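PDB 5GP9: transcriptional regulator (TetR/AcrR family) from Bacillus halodurans, which probably represses genes of fatty acid degradation by binding their operator DNA, with fatty-acid-derived effectors likely controlling its release. Local coordinates for residues 68-73 with 127-132; 22-27 with 49-54. All coordinates share one frame; numbering follows the deposited sequence.

Overall arrangement
Both contacts use helix 50-74, the long helix that runs from the DNA-binding head of this all-helical TetR-family regulator into its C-terminal body. Contact 2 lies near its N-terminal start, where it meets the end of helix 8-26, and contact 1 near its C-terminal end, where it runs beside helix 113-139; their centres lie about 29 Å apart, on opposite sides of the chain's centre. Contact 1 is mainly buried, a leucine among aliphatic and thioether groups with one carboxylate salt bridge at the margin. Contact 2 is partly buried and ties a lysine ammonium to two backbone carbonyls, those of Tyr24 and Ala27, and to the face of an aromatic ring.

Contact 1. Residues 68-73 with 127-132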
loop_
_atom_site.group_PDB
_atom_site.type_symbol
_atom_site.label_atom_id
_atom_site.label_comp_id
_atom_site.label_asym_id
_atom_site.label_seq_id
_atom_site.Cartn_x
_atom_site.Cartn_y
_atom_site.Cartn_z
ATOM N N LYS A 68 -11.738 -19.557 -2.988
ATOM C CA LYS A 68 -12.301 -19.359 -4.342
ATOM C C LYS A 68 -11.258 -19.191 -5.424
ATOM O O LYS A 68 -11.471 -19.669 -6.548
ATOM C CB LYS A 68 -13.199 -18.154 -4.401
ATOM C CG LYS A 68 -14.534 -18.415 -3.766
ATOM C CD LYS A 68 -15.428 -17.196 -3.827
ATOM C CE LYS A 68 -16.780 -17.537 -3.220
ATOM N NZ LYS A 68 -17.522 -16.326 -2.817
ATOM N N ILE A 69 -10.152 -18.493 -5.128
ATOM C CA ILE A 69 -9.111 -18.341 -6.118
ATOM C C ILE A 69 -8.518 -19.674 -6.406
ATOM O O ILE A 69 -8.414 -20.094 -7.600
ATOM C CB ILE A 69 -8.041 -17.292 -5.723
ATOM C CG1 ILE A 69 -8.692 -15.940 -5.697
ATOM C CG2 ILE A 69 -6.871 -17.245 -6.731
ATOM C CD1 ILE A 69 -7.803 -14.827 -5.124
ATOM N N ARG A 70 -8.165 -20.353 -5.326
ATOM C CA ARG A 70 -7.458 -21.604 -5.391
ATOM C C ARG A 70 -8.216 -22.658 -6.232
ATOM O O ARG A 70 -7.595 -23.422 -6.971
ATOM C CB ARG A 70 -7.224 -22.089 -3.972
ATOM C CG ARG A 70 -6.195 -23.163 -3.840
ATOM C CD ARG A 70 -6.110 -23.570 -2.372
ATOM N NE ARG A 70 -5.413 -22.582 -1.533
ATOM C CZ ARG A 70 -4.090 -22.407 -1.563
ATOM N NH1 ARG A 70 -3.337 -23.101 -2.411
ATOM N NH2 ARG A 70 -3.514 -21.515 -0.772
ATOM N N SER A 71 -9.536 -22.666 -6.158
ATOM C CA SER A 71 -10.328 -23.653 -6.896
ATOM C C SER A 71 -10.600 -23.216 -8.337
ATOM O O SER A 71 -10.715 -24.068 -9.234
ATOM C CB SER A 71 -11.610 -24.033 -6.144
ATOM O OG SER A 71 -12.602 -23.055 -6.283
ATOM N N GLN A 72 -10.708 -21.918 -8.594
ATOM C CA GLN A 72 -10.845 -21.478 -9.979
ATOM C C GLN A 72 -9.585 -21.711 -10.754
ATOM O O GLN A 72 -9.654 -22.031 -11.930
ATOM C CB GLN A 72 -11.193 -20.026 -10.076
ATOM C CG GLN A 72 -12.542 -19.733 -9.576
ATOM C CD GLN A 72 -12.851 -18.326 -9.863
ATOM O OE1 GLN A 72 -12.213 -17.701 -10.733
ATOM N NE2 GLN A 72 -13.820 -17.788 -9.161
ATOM N N MET A 73 -8.449 -21.502 -10.068
ATOM C CA MET A 73 -7.116 -21.737 -10.598
ATOM C C MET A 73 -6.910 -23.214 -10.868
ATOM O O MET A 73 -6.317 -23.565 -11.866
ATOM C CB MET A 73 -6.054 -21.287 -9.580
ATOM C CG MET A 73 -5.821 -19.797 -9.592
ATOM S SD MET A 73 -4.194 -19.270 -8.959
ATOM C CE MET A 73 -4.093 -20.087 -7.445
ATOM N N LEU A 127 -0.962 -14.076 0.265
ATOM C CA LEU A 127 0.478 -14.054 -0.138
ATOM C C LEU A 127 1.057 -15.446 -0.364
ATOM O O LEU A 127 1.733 -15.613 -1.308
ATOM C CB LEU A 127 1.365 -13.227 0.806
ATOM C CG LEU A 127 0.901 -11.781 1.104
ATOM C CD1 LEU A 127 1.809 -11.043 2.117
ATOM C CD2 LEU A 127 0.749 -10.994 -0.190
ATOM N N ASN A 128 0.715 -16.445 0.460
ATOM C CA ASN A 128 1.141 -17.852 0.203
ATOM C C ASN A 128 0.581 -18.455 -1.075
ATOM O O ASN A 128 1.270 -19.170 -1.794
ATOM C CB ASN A 128 0.754 -18.744 1.381
ATOM C CG ASN A 128 1.524 -18.422 2.658
ATOM O OD1 ASN A 128 2.516 -17.695 2.671
ATOM N ND2 ASN A 128 1.012 -18.963 3.770
ATOM N N LEU A 129 -0.653 -18.118 -1.414
ATOM C CA LEU A 129 -1.227 -18.485 -2.683
ATOM C C LEU A 129 -0.482 -17.872 -3.852
ATOM O O LEU A 129 -0.191 -18.521 -4.824
ATOM C CB LEU A 129 -2.722 -18.073 -2.753
ATOM C CG LEU A 129 -3.352 -18.404 -4.091
ATOM C CD1 LEU A 129 -3.306 -19.917 -4.320
ATOM C CD2 LEU A 129 -4.767 -17.857 -4.116
ATOM N N LEU A 130 -0.196 -16.583 -3.762
ATOM C CA LEU A 130 0.657 -15.926 -4.743
ATOM C C LEU A 130 2.012 -16.694 -4.919
ATOM O O LEU A 130 2.451 -16.982 -6.008
ATOM C CB LEU A 130 0.935 -14.466 -4.356
ATOM C CG LEU A 130 -0.054 -13.383 -4.817
ATOM C CD1 LEU A 130 0.345 -12.009 -4.315
ATOM C CD2 LEU A 130 -0.205 -13.281 -6.327
ATOM N N ASP A 131 2.643 -17.028 -3.808
ATOM C CA ASP A 131 3.931 -17.768 -3.835
ATOM C C ASP A 131 3.823 -19.138 -4.546
ATOM O O ASP A 131 4.671 -19.440 -5.452
ATOM C CB ASP A 131 4.463 -17.980 -2.418
ATOM C CG ASP A 131 4.925 -16.710 -1.749
ATOM O OD1 ASP A 131 5.021 -15.609 -2.381
ATOM O OD2 ASP A 131 5.204 -16.799 -0.562
ATOM N N GLU A 132 2.736 -19.848 -4.264
ATOM C CA GLU A 132 2.484 -21.107 -4.965
ATOM C C GLU A 132 2.382 -20.933 -6.460
ATOM O O GLU A 132 2.957 -21.723 -7.213
ATOM C CB GLU A 132 1.227 -21.820 -4.480
ATOM C CG GLU A 132 1.173 -22.171 -2.988
ATOM C CD GLU A 132 -0.167 -22.790 -2.599
ATOM O OE1 GLU A 132 -0.371 -22.969 -1.392
ATOM O OE2 GLU A 132 -1.033 -23.098 -3.488
#
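Leu129 fills the space between helix 50-74 and helix 113-139, and its two methyl groups divide the apolar work. CD2 meets the branched side of Ile69, 3.4 Å from its CG2, while CD1 faces the end of Met73, 3.2 Å from its CE. Both approaches are tighter than usual van der Waals contact. Leu129 and Met73 reach toward each other tip to tip. A forked leucine suits this place, since one residue can serve two neighbours a helical turn apart.

The polar part lies at the margin. Arg70 leaves its helix pointing along the interface, and a bend at chi3 (-75°), about CG-CD, brings the guanidinium over Leu129, whose CD1 packs against one face near the rim. The same group forms a salt bridge with Glu132: Arg70 NH1 donates to OE2 at 2.5 Å and to OE1 at 3.1 Å, using the syn side of each oxygen. The planes are 50° apart, and NH1 serves both oxygens, unlike a coplanar, two-nitrogen pairing. Glu132 OE2 also hydrogen-bonds to a glycerol, probably from the crystallisation liquor.

This is near-parallel helix packing within the YsiA-like C-terminal region, the local axes 20° apart; the Ile69 side chain lies about 7 Å from the bound palmitic acid. Beyond the pair, Ile69 also packs on Met89 of helix 79-95, and Leu130 continues from helix 113-139 to Ile156 of helix 149-169.

Contact 2. Residues 22-27 with 49-54; sequences HGYHQA and NKEDVL
Lys50 and Tyr24 carry most of this contact, which joins two ends within the TetR-type helix-turn-helix domain: the end of helix 8-26 and the start of helix 50-74. The predicted helix-turn-helix motif, residues 28-47, lies between them in sequence, so the contact brings together the chain on either side of it.

Lys50 leaves its helix with CG anti to the backbone N (chi1 176°), and a bend at chi3 swings the amine to the end of the other helix. There NZ donates to Tyr24 O at 2.7 Å and to Ala27 O at 3.1 Å, each time tilted some way from the carbonyl plane. The chain breaks its regular helical bonding at Gly23-His25, and a lysine suits the place: its ammonium, with several N-H groups, can serve two carbonyls at once.

The ring of Tyr24 receives the same side chain over one face. NZ stands 4.3 Å from the ring centroid and only 5° off the normal, a cation-pi contact, while Lys50 CE makes a CH-pi contact with the same face. Tyr24 thus meets the lysine twice, through its backbone oxygen and, what only an aromatic can add, through a ring face.

Leu54, one turn further along, brings CD2 to 3.3 Å from Tyr24 CE1, at the CD1-CE1 side of the ring, and also packs on Ile19 of helix 8-26. Ala27, small enough to let the lysine chain pass, faces it with CB. At the start of helix 50-74, Asn49 is the N-cap: its OD1 accepts from Asp52 N at 3.0 Å.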
loop_
_atom_site.group_PDB
_atom_site.type_symbol
_atom_site.label_atom_id
_atom_site.label_comp_id
_atom_site.label_asym_id
_atom_site.label_seq_id
_atom_site.Cartn_x
_atom_site.Cartn_y
_atom_site.Cartn_z
ATOM N N HIS A 22 -18.991 5.758 8.156
ATOM C CA HIS A 22 -18.571 6.710 9.168
ATOM C C HIS A 22 -17.128 6.602 9.557
ATOM O O HIS A 22 -16.649 7.403 10.356
ATOM C CB HIS A 22 -19.443 6.544 10.433
ATOM C CG HIS A 22 -20.904 6.766 10.171
ATOM N ND1 HIS A 22 -21.880 5.870 10.545
ATOM C CD2 HIS A 22 -21.538 7.758 9.497
ATOM C CE1 HIS A 22 -23.053 6.297 10.107
ATOM N NE2 HIS A 22 -22.875 7.445 9.483
ATOM N N GLY A 23 -16.428 5.592 9.051
ATOM C CA GLY A 23 -15.029 5.446 9.294
ATOM C C GLY A 23 -14.874 4.728 10.545
ATOM O O GLY A 23 -15.804 4.708 11.374
ATOM N N TYR A 24 -13.701 4.124 10.723
ATOM C CA TYR A 24 -13.463 3.157 11.778
ATOM C C TYR A 24 -13.524 3.752 13.166
ATOM O O TYR A 24 -14.039 3.114 14.111
ATOM C CB TYR A 24 -12.131 2.446 11.630
ATOM C CG TYR A 24 -11.749 1.471 12.774
ATOM C CD1 TYR A 24 -12.384 0.271 12.943
ATOM C CD2 TYR A 24 -10.707 1.765 13.656
ATOM C CE1 TYR A 24 -12.034 -0.598 13.939
ATOM C CE2 TYR A 24 -10.345 0.885 14.660
ATOM C CZ TYR A 24 -11.019 -0.277 14.804
ATOM O OH TYR A 24 -10.694 -1.143 15.792
ATOM N N HIS A 25 -12.934 4.927 13.301
ATOM C CA HIS A 25 -12.871 5.570 14.597
ATOM C C HIS A 25 -14.257 5.906 15.154
ATOM O O HIS A 25 -14.532 5.640 16.299
ATOM C CB HIS A 25 -12.011 6.839 14.528
ATOM C CG HIS A 25 -10.591 6.584 14.113
ATOM N ND1 HIS A 25 -9.966 7.306 13.113
ATOM C CD2 HIS A 25 -9.682 5.676 14.544
ATOM C CE1 HIS A 25 -8.727 6.872 12.963
ATOM N NE2 HIS A 25 -8.533 5.878 13.811
ATOM N N GLN A 26 -15.088 6.546 14.354
ATOM C CA GLN A 26 -16.458 6.823 14.714
ATOM C C GLN A 26 -17.411 5.599 14.743
ATOM O O GLN A 26 -18.507 5.694 15.287
ATOM C CB GLN A 26 -17.042 7.843 13.745
ATOM C CG GLN A 26 -16.547 9.250 13.966
ATOM C CD GLN A 26 -17.213 10.240 13.036
ATOM O OE1 GLN A 26 -18.109 9.895 12.249
ATOM N NE2 GLN A 26 -16.786 11.488 13.126
ATOM N N ALA A 27 -17.048 4.477 14.132
ATOM C CA ALA A 27 -17.884 3.274 14.209
ATOM C C ALA A 27 -17.920 2.857 15.684
ATOM O O ALA A 27 -16.910 2.915 16.349
ATOM C CB ALA A 27 -17.315 2.156 13.346
ATOM N N ASN A 49 -15.368 -6.459 21.121
ATOM C CA ASN A 49 -15.307 -5.056 20.913
ATOM C C ASN A 49 -15.159 -4.844 19.412
ATOM O O ASN A 49 -15.112 -5.827 18.651
ATOM C CB ASN A 49 -14.107 -4.407 21.676
ATOM C CG ASN A 49 -12.760 -4.802 21.110
ATOM O OD1 ASN A 49 -12.610 -5.856 20.429
ATOM N ND2 ASN A 49 -11.723 -3.968 21.425
ATOM N N LYS A 50 -15.100 -3.589 19.035
ATOM C CA LYS A 50 -15.013 -3.186 17.637
ATOM C C LYS A 50 -13.858 -3.847 16.879
ATOM O O LYS A 50 -14.001 -4.236 15.733
ATOM C CB LYS A 50 -14.918 -1.664 17.597
ATOM C CG LYS A 50 -14.731 -1.063 16.227
ATOM C CD LYS A 50 -14.914 0.428 16.260
ATOM C CE LYS A 50 -13.919 1.139 17.178
ATOM N NZ LYS A 50 -13.897 2.539 16.694
ATOM N N GLU A 51 -12.691 -3.950 17.524
ATOM C CA GLU A 51 -11.500 -4.542 16.886
ATOM C C GLU A 51 -11.648 -5.940 16.584
ATOM O O GLU A 51 -11.214 -6.447 15.529
ATOM C CB GLU A 51 -10.222 -4.387 17.765
ATOM C CG GLU A 51 -9.413 -3.192 17.343
ATOM C CD GLU A 51 -8.025 -3.084 17.946
ATOM O OE1 GLU A 51 -7.398 -4.148 18.314
ATOM O OE2 GLU A 51 -7.631 -1.880 18.019
ATOM N N ASP A 52 -12.297 -6.625 17.495
ATOM C CA ASP A 52 -12.501 -8.010 17.322
ATOM C C ASP A 52 -13.453 -8.263 16.128
ATOM O O ASP A 52 -13.231 -9.260 15.361
ATOM C CB ASP A 52 -13.092 -8.596 18.595
ATOM C CG ASP A 52 -13.271 -10.069 18.525
ATOM O OD1 ASP A 52 -12.518 -10.798 17.849
ATOM O OD2 ASP A 52 -14.207 -10.563 19.131
ATOM N N VAL A 53 -14.440 -7.381 15.982
ATOM C CA VAL A 53 -15.426 -7.453 14.811
ATOM C C VAL A 53 -14.660 -7.304 13.489
ATOM O O VAL A 53 -14.763 -8.163 12.576
ATOM C CB VAL A 53 -16.519 -6.346 14.835
ATOM C CG1 VAL A 53 -17.458 -6.515 13.615
ATOM C CG2 VAL A 53 -17.352 -6.341 16.140
ATOM N N LEU A 54 -13.833 -6.289 13.463
ATOM C CA LEU A 54 -12.936 -5.993 12.308
ATOM C C LEU A 54 -11.961 -7.087 11.915
ATOM O O LEU A 54 -11.939 -7.516 10.766
ATOM C CB LEU A 54 -12.263 -4.652 12.534
ATOM C CG LEU A 54 -11.354 -4.055 11.424
ATOM C CD1 LEU A 54 -12.167 -3.740 10.198
ATOM C CD2 LEU A 54 -10.620 -2.836 11.898
#